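Local coordinates for Rod shape-determining protein (MreC) (Helicobacter pylori, PDB 5LP5) that probably helps to maintain the rod shape of the cell by binding the penicillin-binding protein PBP2 within the core cell wall synthesis complex, at residues K92-T98 with V241-K247; D108-L114 with N146-H152; L128-A134 with F204-V210; Y157-G162 with D193-G199. One frame throughout, in Å; residues are numbered along the deposited sequence.

Contact 1 of 4, residues K92-T98 with V241-K247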
# COMPACT_ATOMS: atom_id res chain seq x y z
N LYS C 92 -6.21 6.03 32.77
CA LYS C 92 -6.94 6.98 33.68
C LYS C 92 -7.20 8.32 33.00
O LYS C 92 -6.51 8.72 32.06
CB LYS C 92 -6.20 7.21 35.00
CG LYS C 92 -6.33 6.08 36.02
CD LYS C 92 -6.36 6.57 37.47
CE LYS C 92 -5.56 5.70 38.42
NZ LYS C 92 -5.72 4.25 38.11
N MET C 93 -8.23 9.01 33.49
CA MET C 93 -8.90 10.06 32.73
C MET C 93 -9.85 10.87 33.61
O MET C 93 -10.50 10.32 34.53
CB MET C 93 -9.73 9.42 31.63
CG MET C 93 -10.19 10.43 30.62
SD MET C 93 -11.71 9.95 29.85
CE MET C 93 -11.43 8.21 29.55
N THR C 94 -9.98 12.16 33.31
CA THR C 94 -10.87 13.02 34.07
C THR C 94 -11.79 13.79 33.13
O THR C 94 -11.40 14.21 32.05
CB THR C 94 -10.08 14.07 34.88
OG1 THR C 94 -9.18 13.40 35.76
CG2 THR C 94 -10.96 14.93 35.71
N TYR C 95 -13.03 13.97 33.58
CA TYR C 95 -13.94 14.92 32.98
C TYR C 95 -14.15 16.06 33.96
O TYR C 95 -14.50 15.82 35.10
CB TYR C 95 -15.25 14.23 32.68
CG TYR C 95 -15.23 13.38 31.45
CD1 TYR C 95 -15.20 13.97 30.21
CD2 TYR C 95 -15.24 11.98 31.50
CE1 TYR C 95 -15.17 13.21 29.04
CE2 TYR C 95 -15.21 11.21 30.35
CZ TYR C 95 -15.18 11.83 29.12
OH TYR C 95 -15.17 11.13 27.94
N THR C 96 -13.93 17.30 33.51
CA THR C 96 -14.16 18.48 34.35
C THR C 96 -15.09 19.40 33.62
O THR C 96 -14.90 19.64 32.44
CB THR C 96 -12.85 19.23 34.64
OG1 THR C 96 -11.85 18.28 34.99
CG2 THR C 96 -13.01 20.16 35.78
N PRO C 97 -16.09 19.95 34.31
CA PRO C 97 -17.02 20.81 33.60
C PRO C 97 -16.44 22.17 33.25
O PRO C 97 -15.50 22.63 33.88
CB PRO C 97 -18.20 20.92 34.58
CG PRO C 97 -17.62 20.67 35.93
CD PRO C 97 -16.51 19.71 35.70
N THR C 98 -16.99 22.78 32.22
CA THR C 98 -16.49 24.03 31.68
C THR C 98 -17.67 24.63 30.96
O THR C 98 -18.64 23.90 30.63
CB THR C 98 -15.30 23.83 30.68
OG1 THR C 98 -14.82 25.10 30.19
CG2 THR C 98 -15.71 22.95 29.49
N VAL C 241 -21.02 21.27 29.13
CA VAL C 241 -19.81 20.83 28.46
C VAL C 241 -18.74 20.40 29.45
O VAL C 241 -18.52 21.08 30.44
CB VAL C 241 -19.23 21.92 27.55
CG1 VAL C 241 -17.91 21.47 26.93
CG2 VAL C 241 -20.23 22.31 26.48
N PHE C 242 -18.10 19.26 29.16
CA PHE C 242 -17.05 18.70 29.99
C PHE C 242 -15.72 18.63 29.23
O PHE C 242 -15.68 18.27 28.06
CB PHE C 242 -17.45 17.29 30.43
CG PHE C 242 -18.61 17.26 31.38
CD1 PHE C 242 -18.40 17.29 32.74
CD2 PHE C 242 -19.90 17.15 30.92
CE1 PHE C 242 -19.46 17.24 33.63
CE2 PHE C 242 -20.98 17.11 31.80
CZ PHE C 242 -20.76 17.16 33.15
N LEU C 243 -14.63 18.94 29.91
CA LEU C 243 -13.29 18.88 29.34
C LEU C 243 -12.68 17.53 29.60
O LEU C 243 -12.69 17.03 30.73
CB LEU C 243 -12.41 19.94 29.99
CG LEU C 243 -11.03 20.18 29.38
CD1 LEU C 243 -11.12 21.03 28.13
CD2 LEU C 243 -10.19 20.97 30.37
N SER C 244 -12.09 16.94 28.57
CA SER C 244 -11.51 15.60 28.69
C SER C 244 -10.01 15.63 28.90
O SER C 244 -9.28 15.94 27.97
CB SER C 244 -11.81 14.78 27.45
OG SER C 244 -11.05 13.59 27.49
N ASP C 245 -9.56 15.29 30.11
CA ASP C 245 -8.15 15.31 30.50
C ASP C 245 -7.62 13.88 30.66
O ASP C 245 -7.89 13.24 31.68
CB ASP C 245 -7.99 16.10 31.81
CG ASP C 245 -6.50 16.30 32.22
OD1 ASP C 245 -5.60 15.70 31.65
OD2 ASP C 245 -6.18 17.06 33.13
N VAL C 246 -6.88 13.39 29.67
CA VAL C 246 -6.31 12.03 29.70
C VAL C 246 -4.89 12.12 30.24
O VAL C 246 -4.08 12.84 29.68
CB VAL C 246 -6.25 11.42 28.28
CG1 VAL C 246 -5.50 10.11 28.29
CG2 VAL C 246 -7.64 11.21 27.70
N LYS C 247 -4.63 11.40 31.32
CA LYS C 247 -3.41 11.60 32.08
C LYS C 247 -2.21 11.26 31.20
O LYS C 247 -2.14 10.18 30.61
CB LYS C 247 -3.45 10.82 33.42
CG LYS C 247 -4.42 11.42 34.45
CD LYS C 247 -4.00 12.83 34.93
CE LYS C 247 -5.17 13.82 35.00
NZ LYS C 247 -4.74 15.18 35.46
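Val-241 meets Thr-98 with both backbone and side chain: its O accepts the N-H of Thr-98 at 2.9 Å, and its CG1 lies 3.7 Å from Thr-98 CG2. Phe-242, whose ring stands off the other face beside Tyr-95 and Pro-97, has CG anti to the carbonyl carbon (chi1 -68°). That torsion brings CE1 to 4.0 Å from Pro-97 CB, while the Phe-242 and Tyr-95 side chains cross at about a right angle, with CB of Phe-242 against CD1 of Tyr-95. Leu-243 then exchanges two backbone hydrogen bonds with Thr-96; Leu-243 O receives the Thr-96 N-H on a lone pair at 3.1 Å. Its side chain turns inward to Ile-117 and Ala-138. These paired strands are the first and last of an antiparallel six-stranded barrel, and their ladder is the seam that closes it. Ser-244 touches the Tyr-95 ring through CB, 4.0 Å from CE1, and sends its hydroxyl to the carbonyl of Ile-203. Asp-245 is again doubly bonded to Thr-94 through the backbone, while its carboxylate is shared: OD1 makes a salt bridge to Lys-124 and OD2 a long one, 3.3 Å, to NZ of Lys-247. At Val-246, CG2 comes within 4.0 Å of Met-93 CG. Lys-247 N reaches Lys-92 O only weakly, at 3.4 Å, where the ladder frays near the chain ends.

Contact 2 of 4, residues D108-L114 with N146-H152; sequences DTHSVSL and NGFLNAH
Ser-111 and His-152 meet hydroxyl to ring face: Ser-111 OG stands 3.3 Å above the His-152 plane, over its centre, with CE1 the nearest ring atom. The first torsion of His-152 (chi1 -171°), with CG opposite the backbone N, places the imidazole under that hydroxyl. From the same side of the ring, obliquely and beyond its CE1, Asp-108 OD2 approaches that atom at 4.0 Å, the carboxylate and ring planes 38° apart. The same Ser-111 OG also lies near the plane of the Phe-148 ring, at its edge, 3.9 Å from CD1. The backbones bring His-152 CB to 4.0 Å from His-110 CB.

His-110 is turned differently. Thr-109 OG1 stands 3.3 Å above one face of its ring, over the centre, and Ala-151 CB lies over the opposite face, while a water in the ring plane at the edge donates a hydrogen bond to Asn-150 O. Leu-149, where the type II turn to His-152 begins, crosses Val-112 at about a right angle, CD1 to CG1 4.1 Å. Beside them Val-112 CG2 rests on Gly-147, which presents bare backbone, its CA 3.9 Å away. Behind these groups the antiparallel strands 111-114 and 144-149, neighbours in the first barrel, are joined by two in-plane backbone bonds between Val-112 and Gly-147, and by a third from Leu-149 N to His-110 O. Thr-109 and His-110 also pack on Phe-169 and Val-184 of the second MreC subunit. With the Asp-108 carboxylate nearby but not in contact, a protonated His-152 might be favoured.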
# COMPACT_ATOMS: atom_id res chain seq x y z
N ASP C 108 -17.72 33.41 13.22
CA ASP C 108 -17.28 32.01 13.24
C ASP C 108 -17.94 31.30 14.43
O ASP C 108 -17.68 31.69 15.59
CB ASP C 108 -15.74 31.98 13.34
CG ASP C 108 -15.14 30.57 13.33
OD1 ASP C 108 -15.75 29.63 12.80
OD2 ASP C 108 -14.04 30.44 13.92
N THR C 109 -18.78 30.29 14.14
CA THR C 109 -19.50 29.54 15.18
C THR C 109 -18.70 28.37 15.75
O THR C 109 -19.12 27.74 16.71
CB THR C 109 -20.80 28.91 14.62
OG1 THR C 109 -20.49 27.97 13.57
CG2 THR C 109 -21.75 29.97 14.08
N HIS C 110 -17.56 28.07 15.12
CA HIS C 110 -16.76 26.91 15.49
C HIS C 110 -15.58 27.28 16.41
O HIS C 110 -14.64 26.47 16.53
CB HIS C 110 -16.27 26.19 14.23
CG HIS C 110 -17.32 26.00 13.18
ND1 HIS C 110 -18.30 25.03 13.25
CD2 HIS C 110 -17.57 26.69 12.04
CE1 HIS C 110 -19.09 25.12 12.20
NE2 HIS C 110 -18.66 26.12 11.44
N SER C 111 -15.62 28.41 17.09
CA SER C 111 -14.53 28.82 17.96
C SER C 111 -15.09 29.55 19.16
O SER C 111 -15.81 30.55 19.01
CB SER C 111 -13.55 29.73 17.22
OG SER C 111 -12.73 28.98 16.34
N VAL C 112 -14.77 29.08 20.37
CA VAL C 112 -15.34 29.67 21.57
C VAL C 112 -14.33 29.93 22.68
O VAL C 112 -13.33 29.22 22.82
CB VAL C 112 -16.47 28.79 22.14
CG1 VAL C 112 -17.56 28.61 21.11
CG2 VAL C 112 -15.94 27.45 22.62
N SER C 113 -14.63 30.94 23.49
CA SER C 113 -13.86 31.23 24.69
C SER C 113 -14.48 30.51 25.87
O SER C 113 -15.69 30.61 26.10
CB SER C 113 -13.85 32.74 24.99
OG SER C 113 -12.96 33.47 24.17
N LEU C 114 -13.65 29.78 26.62
CA LEU C 114 -14.10 28.99 27.75
C LEU C 114 -13.64 29.57 29.06
O LEU C 114 -12.58 30.16 29.17
CB LEU C 114 -13.54 27.58 27.64
CG LEU C 114 -14.02 26.79 26.43
CD1 LEU C 114 -13.18 25.54 26.27
CD2 LEU C 114 -15.48 26.41 26.57
N ASN C 146 -9.25 28.11 24.96
CA ASN C 146 -9.96 28.22 23.70
C ASN C 146 -10.51 26.89 23.23
O ASN C 146 -9.80 25.88 23.20
CB ASN C 146 -9.04 28.77 22.63
CG ASN C 146 -8.58 30.16 22.91
OD1 ASN C 146 -9.34 30.99 23.44
ND2 ASN C 146 -7.32 30.44 22.55
N GLY C 147 -11.79 26.90 22.85
CA GLY C 147 -12.43 25.71 22.29
C GLY C 147 -12.51 25.79 20.77
O GLY C 147 -13.06 26.76 20.23
N PHE C 148 -11.93 24.81 20.10
CA PHE C 148 -12.04 24.71 18.65
C PHE C 148 -12.92 23.53 18.31
O PHE C 148 -12.54 22.38 18.47
CB PHE C 148 -10.66 24.56 18.01
CG PHE C 148 -9.70 25.62 18.44
CD1 PHE C 148 -9.82 26.91 17.97
CD2 PHE C 148 -8.71 25.33 19.35
CE1 PHE C 148 -8.96 27.91 18.40
CE2 PHE C 148 -7.84 26.32 19.78
CZ PHE C 148 -7.97 27.62 19.30
N LEU C 149 -14.14 23.85 17.87
CA LEU C 149 -15.20 22.87 17.74
C LEU C 149 -15.09 22.06 16.45
O LEU C 149 -14.26 22.34 15.59
CB LEU C 149 -16.56 23.57 17.80
CG LEU C 149 -16.77 24.44 19.05
CD1 LEU C 149 -18.13 25.12 19.00
CD2 LEU C 149 -16.65 23.63 20.34
N ASN C 150 -15.94 21.05 16.32
CA ASN C 150 -15.95 20.18 15.14
C ASN C 150 -16.04 21.05 13.88
O ASN C 150 -16.86 21.97 13.77
CB ASN C 150 -17.14 19.20 15.13
CG ASN C 150 -16.93 17.97 15.98
OD1 ASN C 150 -15.80 17.49 16.17
ND2 ASN C 150 -18.05 17.41 16.48
N ALA C 151 -15.15 20.79 12.94
CA ALA C 151 -15.12 21.50 11.66
C ALA C 151 -14.32 22.78 11.67
O ALA C 151 -14.13 23.36 10.60
CB ALA C 151 -16.53 21.76 11.11
N HIS C 152 -13.78 23.18 12.82
CA HIS C 152 -12.74 24.23 12.83
C HIS C 152 -11.44 23.72 12.20
O HIS C 152 -11.10 22.55 12.33
CB HIS C 152 -12.49 24.76 14.26
CG HIS C 152 -11.60 25.98 14.33
ND1 HIS C 152 -11.76 27.07 13.51
CD2 HIS C 152 -10.54 26.26 15.12
CE1 HIS C 152 -10.86 27.98 13.81
NE2 HIS C 152 -10.09 27.50 14.77
O HOH W 1 -18.78 23.36 15.08

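Contact 3 of 4, residues L128-A134 with F204-V210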
# COMPACT_ATOMS: atom_id res chain seq x y z
N LEU C 128 -13.39 17.98 24.12
CA LEU C 128 -14.66 18.55 24.58
C LEU C 128 -15.83 17.60 24.30
O LEU C 128 -15.98 17.10 23.19
CB LEU C 128 -14.93 19.91 23.94
CG LEU C 128 -14.01 21.08 24.36
CD1 LEU C 128 -14.35 22.34 23.60
CD2 LEU C 128 -14.13 21.29 25.86
N VAL C 129 -16.64 17.38 25.32
CA VAL C 129 -17.77 16.46 25.27
C VAL C 129 -19.00 17.19 25.78
O VAL C 129 -18.90 17.94 26.75
CB VAL C 129 -17.49 15.24 26.19
CG1 VAL C 129 -18.66 14.28 26.23
CG2 VAL C 129 -16.27 14.50 25.70
N SER C 130 -20.15 16.97 25.13
CA SER C 130 -21.40 17.50 25.65
C SER C 130 -22.41 16.41 25.99
O SER C 130 -22.40 15.88 27.11
CB SER C 130 -22.00 18.60 24.78
OG SER C 130 -23.03 19.27 25.50
N HIS C 131 -23.32 16.09 25.09
CA HIS C 131 -24.39 15.18 25.47
C HIS C 131 -23.92 13.79 25.10
O HIS C 131 -24.42 13.20 24.16
CB HIS C 131 -25.70 15.55 24.79
CG HIS C 131 -26.36 16.75 25.39
ND1 HIS C 131 -25.69 17.93 25.64
CD2 HIS C 131 -27.64 16.96 25.78
CE1 HIS C 131 -26.53 18.80 26.18
NE2 HIS C 131 -27.72 18.24 26.27
N ASN C 132 -22.94 13.32 25.86
CA ASN C 132 -22.23 12.07 25.57
C ASN C 132 -21.72 11.96 24.15
O ASN C 132 -21.78 10.88 23.55
CB ASN C 132 -23.10 10.89 25.94
CG ASN C 132 -22.92 10.48 27.37
OD1 ASN C 132 -21.77 10.29 27.82
ND2 ASN C 132 -24.05 10.29 28.10
N GLN C 133 -21.20 13.08 23.66
CA GLN C 133 -20.74 13.22 22.27
C GLN C 133 -19.48 14.10 22.19
O GLN C 133 -19.30 14.99 22.99
CB GLN C 133 -21.88 13.78 21.39
CG GLN C 133 -21.58 13.83 19.91
CD GLN C 133 -22.79 14.22 19.05
OE1 GLN C 133 -22.68 14.35 17.81
NE2 GLN C 133 -23.96 14.36 19.69
N ALA C 134 -18.60 13.84 21.22
CA ALA C 134 -17.46 14.71 20.97
C ALA C 134 -17.89 15.92 20.15
O ALA C 134 -18.44 15.77 19.03
CB ALA C 134 -16.37 13.94 20.25
N PHE C 204 -9.13 12.24 23.95
CA PHE C 204 -10.34 11.60 24.44
C PHE C 204 -9.97 10.20 24.90
O PHE C 204 -8.99 9.61 24.43
CB PHE C 204 -11.36 11.43 23.30
CG PHE C 204 -11.93 12.71 22.78
CD1 PHE C 204 -12.96 13.32 23.44
CD2 PHE C 204 -11.50 13.26 21.59
CE1 PHE C 204 -13.54 14.48 22.96
CE2 PHE C 204 -12.07 14.43 21.10
CZ PHE C 204 -13.09 15.04 21.79
N GLY C 205 -10.76 9.66 25.81
CA GLY C 205 -10.79 8.24 26.03
C GLY C 205 -11.55 7.55 24.91
O GLY C 205 -12.23 8.20 24.11
N ALA C 206 -11.44 6.23 24.86
CA ALA C 206 -12.10 5.47 23.83
C ALA C 206 -13.62 5.41 24.03
O ALA C 206 -14.13 5.43 25.17
CB ALA C 206 -11.55 4.06 23.81
N GLY C 207 -14.32 5.34 22.91
CA GLY C 207 -15.74 4.99 22.92
C GLY C 207 -16.75 6.12 23.03
O GLY C 207 -17.93 5.86 23.13
N VAL C 208 -16.30 7.36 22.99
CA VAL C 208 -17.20 8.49 23.00
C VAL C 208 -17.79 8.65 21.63
O VAL C 208 -17.08 8.49 20.64
CB VAL C 208 -16.49 9.78 23.41
CG1 VAL C 208 -17.44 10.95 23.38
CG2 VAL C 208 -15.90 9.64 24.80
N PHE C 209 -19.08 8.96 21.54
CA PHE C 209 -19.79 9.00 20.25
C PHE C 209 -19.40 10.24 19.44
O PHE C 209 -19.28 11.33 19.97
CB PHE C 209 -21.30 8.97 20.44
CG PHE C 209 -22.09 9.03 19.16
CD1 PHE C 209 -22.29 7.89 18.41
CD2 PHE C 209 -22.65 10.21 18.71
CE1 PHE C 209 -23.04 7.92 17.22
CE2 PHE C 209 -23.38 10.26 17.53
CZ PHE C 209 -23.58 9.11 16.78
N VAL C 210 -19.19 10.05 18.15
CA VAL C 210 -18.87 11.15 17.26
C VAL C 210 -19.95 11.35 16.22
O VAL C 210 -20.47 12.47 16.09
CB VAL C 210 -17.53 10.91 16.55
CG1 VAL C 210 -17.24 12.04 15.59
CG2 VAL C 210 -16.42 10.87 17.59
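The turn that leads from strand 125-129 to strand 134-141 of one barrel docks here on the loop leading into strand 209-218 of the other and on that strand's first residues, with Ala-134 and Phe-209 joined by a direct backbone hydrogen bond. Ala-134 N gives it to Phe-209 O at 2.9 Å, with the donor almost in line with the C=O bond. Around it the packing is apolar. The Phe-204 ring comes edge-on to the turn: Leu-128 O and Val-129 CG2 both lie in its plane, 3.6 and 3.9 Å from CE1. Ala-134 CB reaches CZ of the same ring at 3.8 Å and also touches Val-210 CG2. Val-208 brings CG1, anti to its backbone N (chi1 179°), to 3.8 Å from Ala-134 N. On the outer flank Gln-133 and Phe-209 run side by side and point the same way, with CG of Gln-133 at the ring edge, 4.0 Å from CD2. With a single backbone hydrogen bond across these two segments, the contact relies largely on apolar packing: Val-129 at the edge of the Phe-204 ring, and Ala-134 set among Phe-204, Val-208 and Val-210.

Contact 4 of 4, residues Y157-G162 with D193-G199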
# COMPACT_ATOMS: atom_id res chain seq x y z
N TYR C 157 -8.76 14.96 15.78
CA TYR C 157 -8.55 13.93 16.77
C TYR C 157 -8.77 12.54 16.20
O TYR C 157 -9.17 12.42 15.05
CB TYR C 157 -9.44 14.17 17.98
CG TYR C 157 -10.91 14.37 17.70
CD1 TYR C 157 -11.80 13.31 17.72
CD2 TYR C 157 -11.43 15.65 17.49
CE1 TYR C 157 -13.16 13.49 17.50
CE2 TYR C 157 -12.79 15.84 17.29
CZ TYR C 157 -13.65 14.77 17.29
OH TYR C 157 -14.99 15.00 17.11
N SER C 158 -8.43 11.51 16.97
CA SER C 158 -8.44 10.12 16.48
C SER C 158 -9.75 9.40 16.75
O SER C 158 -10.21 9.35 17.88
CB SER C 158 -7.32 9.31 17.11
OG SER C 158 -7.29 8.03 16.48
N VAL C 159 -10.33 8.80 15.71
CA VAL C 159 -11.59 8.06 15.83
C VAL C 159 -11.49 6.64 15.25
O VAL C 159 -10.53 6.32 14.54
CB VAL C 159 -12.74 8.81 15.16
CG1 VAL C 159 -12.96 10.15 15.84
CG2 VAL C 159 -12.50 8.96 13.66
N MET C 160 -12.46 5.80 15.58
CA MET C 160 -12.55 4.43 15.05
C MET C 160 -13.97 4.10 14.58
O MET C 160 -14.95 4.48 15.20
CB MET C 160 -12.10 3.41 16.10
CG MET C 160 -12.90 3.44 17.40
SD MET C 160 -12.07 2.41 18.62
CE MET C 160 -13.22 2.53 19.97
N ILE C 161 -14.06 3.35 13.49
CA ILE C 161 -15.32 3.12 12.80
C ILE C 161 -15.77 1.66 12.90
O ILE C 161 -14.98 0.73 12.69
CB ILE C 161 -15.19 3.48 11.31
CG1 ILE C 161 -14.83 4.96 11.18
CG2 ILE C 161 -16.48 3.21 10.56
CD1 ILE C 161 -14.43 5.41 9.79
N GLY C 162 -17.05 1.46 13.21
CA GLY C 162 -17.62 0.13 13.21
C GLY C 162 -17.02 -0.82 14.25
O GLY C 162 -16.24 -0.42 15.09
N ASP C 193 -22.50 3.05 9.87
CA ASP C 193 -21.55 2.64 10.90
C ASP C 193 -21.32 3.75 11.93
O ASP C 193 -21.00 4.87 11.54
CB ASP C 193 -20.17 2.33 10.27
CG ASP C 193 -19.99 0.88 9.90
OD1 ASP C 193 -20.39 0.04 10.75
OD2 ASP C 193 -19.40 0.60 8.81
N GLN C 194 -21.42 3.39 13.21
CA GLN C 194 -21.01 4.23 14.30
C GLN C 194 -19.52 4.63 14.23
O GLN C 194 -18.65 3.82 13.88
CB GLN C 194 -21.25 3.53 15.62
CG GLN C 194 -22.70 3.59 16.09
CD GLN C 194 -22.78 3.71 17.60
OE1 GLN C 194 -21.91 3.18 18.32
NE2 GLN C 194 -23.80 4.42 18.09
N VAL C 195 -19.27 5.89 14.57
CA VAL C 195 -17.91 6.42 14.67
C VAL C 195 -17.67 6.89 16.12
O VAL C 195 -18.40 7.73 16.64
CB VAL C 195 -17.73 7.58 13.70
CG1 VAL C 195 -16.35 8.20 13.84
CG2 VAL C 195 -17.93 7.09 12.28
N LEU C 196 -16.64 6.34 16.75
CA LEU C 196 -16.33 6.62 18.16
C LEU C 196 -14.91 7.13 18.30
O LEU C 196 -14.06 6.81 17.47
CB LEU C 196 -16.43 5.35 18.99
CG LEU C 196 -17.75 4.62 18.90
CD1 LEU C 196 -17.69 3.19 19.44
CD2 LEU C 196 -18.83 5.47 19.57
N THR C 197 -14.63 7.88 19.36
CA THR C 197 -13.26 8.28 19.62
C THR C 197 -12.42 7.02 19.87
O THR C 197 -12.86 6.09 20.54
CB THR C 197 -13.17 9.21 20.84
OG1 THR C 197 -13.67 8.53 21.99
CG2 THR C 197 -13.97 10.45 20.63
N SER C 198 -11.22 6.99 19.33
CA SER C 198 -10.37 5.79 19.41
C SER C 198 -9.65 5.71 20.75
O SER C 198 -9.28 4.65 21.21
CB SER C 198 -9.30 5.80 18.31
OG SER C 198 -8.18 6.55 18.73
N GLY C 199 -9.44 6.86 21.36
CA GLY C 199 -8.77 6.89 22.66
C GLY C 199 -7.28 6.61 22.55
O GLY C 199 -6.64 6.22 23.50
O HOH W 2 -9.53 9.59 20.84
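The Tyr-157 ring is approached obliquely by Thr-197 CG2, 4.4 Å from CE1; elsewhere it forms an edge-to-face pair with Phe-204, and its hydroxyl bonds to Asn-150. At the far end of the contact a second flat group, the carboxylate of Asp-193, sets OD1 3.7 Å from Gly-162 CA while OD2 accepts the N-H of Asn-190. Next to Tyr-157, Ser-198 grips Ser-158 twice. Its N donates to Ser-158 O from 36° above the carbonyl plane, and its OG, held between its own backbone N and carbonyl carbon (chi1 84°), donates to Ser-158 OG at 2.8 Å and is also hydrogen-bonded to Leu-200 N. Ser-158 OG is itself part of the interface with PBP2, bonded to Gln-131 of that chain, and Ser-198 stands behind it as second shell. A water also bridges Ser-158 O and Gly-199 N. Further along, Met-160 and Leu-196 exchange a pair of backbone bonds, and the extended Met-160 chain carries CE to 3.6 Å from Thr-197 O. On the other face Ile-161 and Val-195 lie side by side, CG1 to CG2 3.9 Å, and Val-195 CG1 is equally far from Val-159 CB. Gly-162 N to Gln-194 O, 2.9 Å, completes the ladder. Strands 158-161 and 194-197 thereby close the second six-stranded antiparallel barrel, in a two-barrel fold consistent with membership of the PA peptidase clan.

Contacts 1 and 4 each close a six-stranded barrel, but their centres lie about 18 Å apart and they do not touch. Contact 2 joins neighbouring strands inside the first barrel and is the most buried of the four; it combines an apolar side with a histidine-serine-aspartate side, and it borders a second MreC subunit. Contact 1, at the modelled chain ends, is more open and ends in salt bridges. Contact 3 lies between the barrels, largely apolar, and touches all the others: strand 125-129 pairs with 241-246 of contact 1, Ala-134 bonds to Asn-150 of contact 2, and Val-208 bonds to Thr-197 of contact 4. Among these contacts, only 157-162 with 193-199 reaches PBP2.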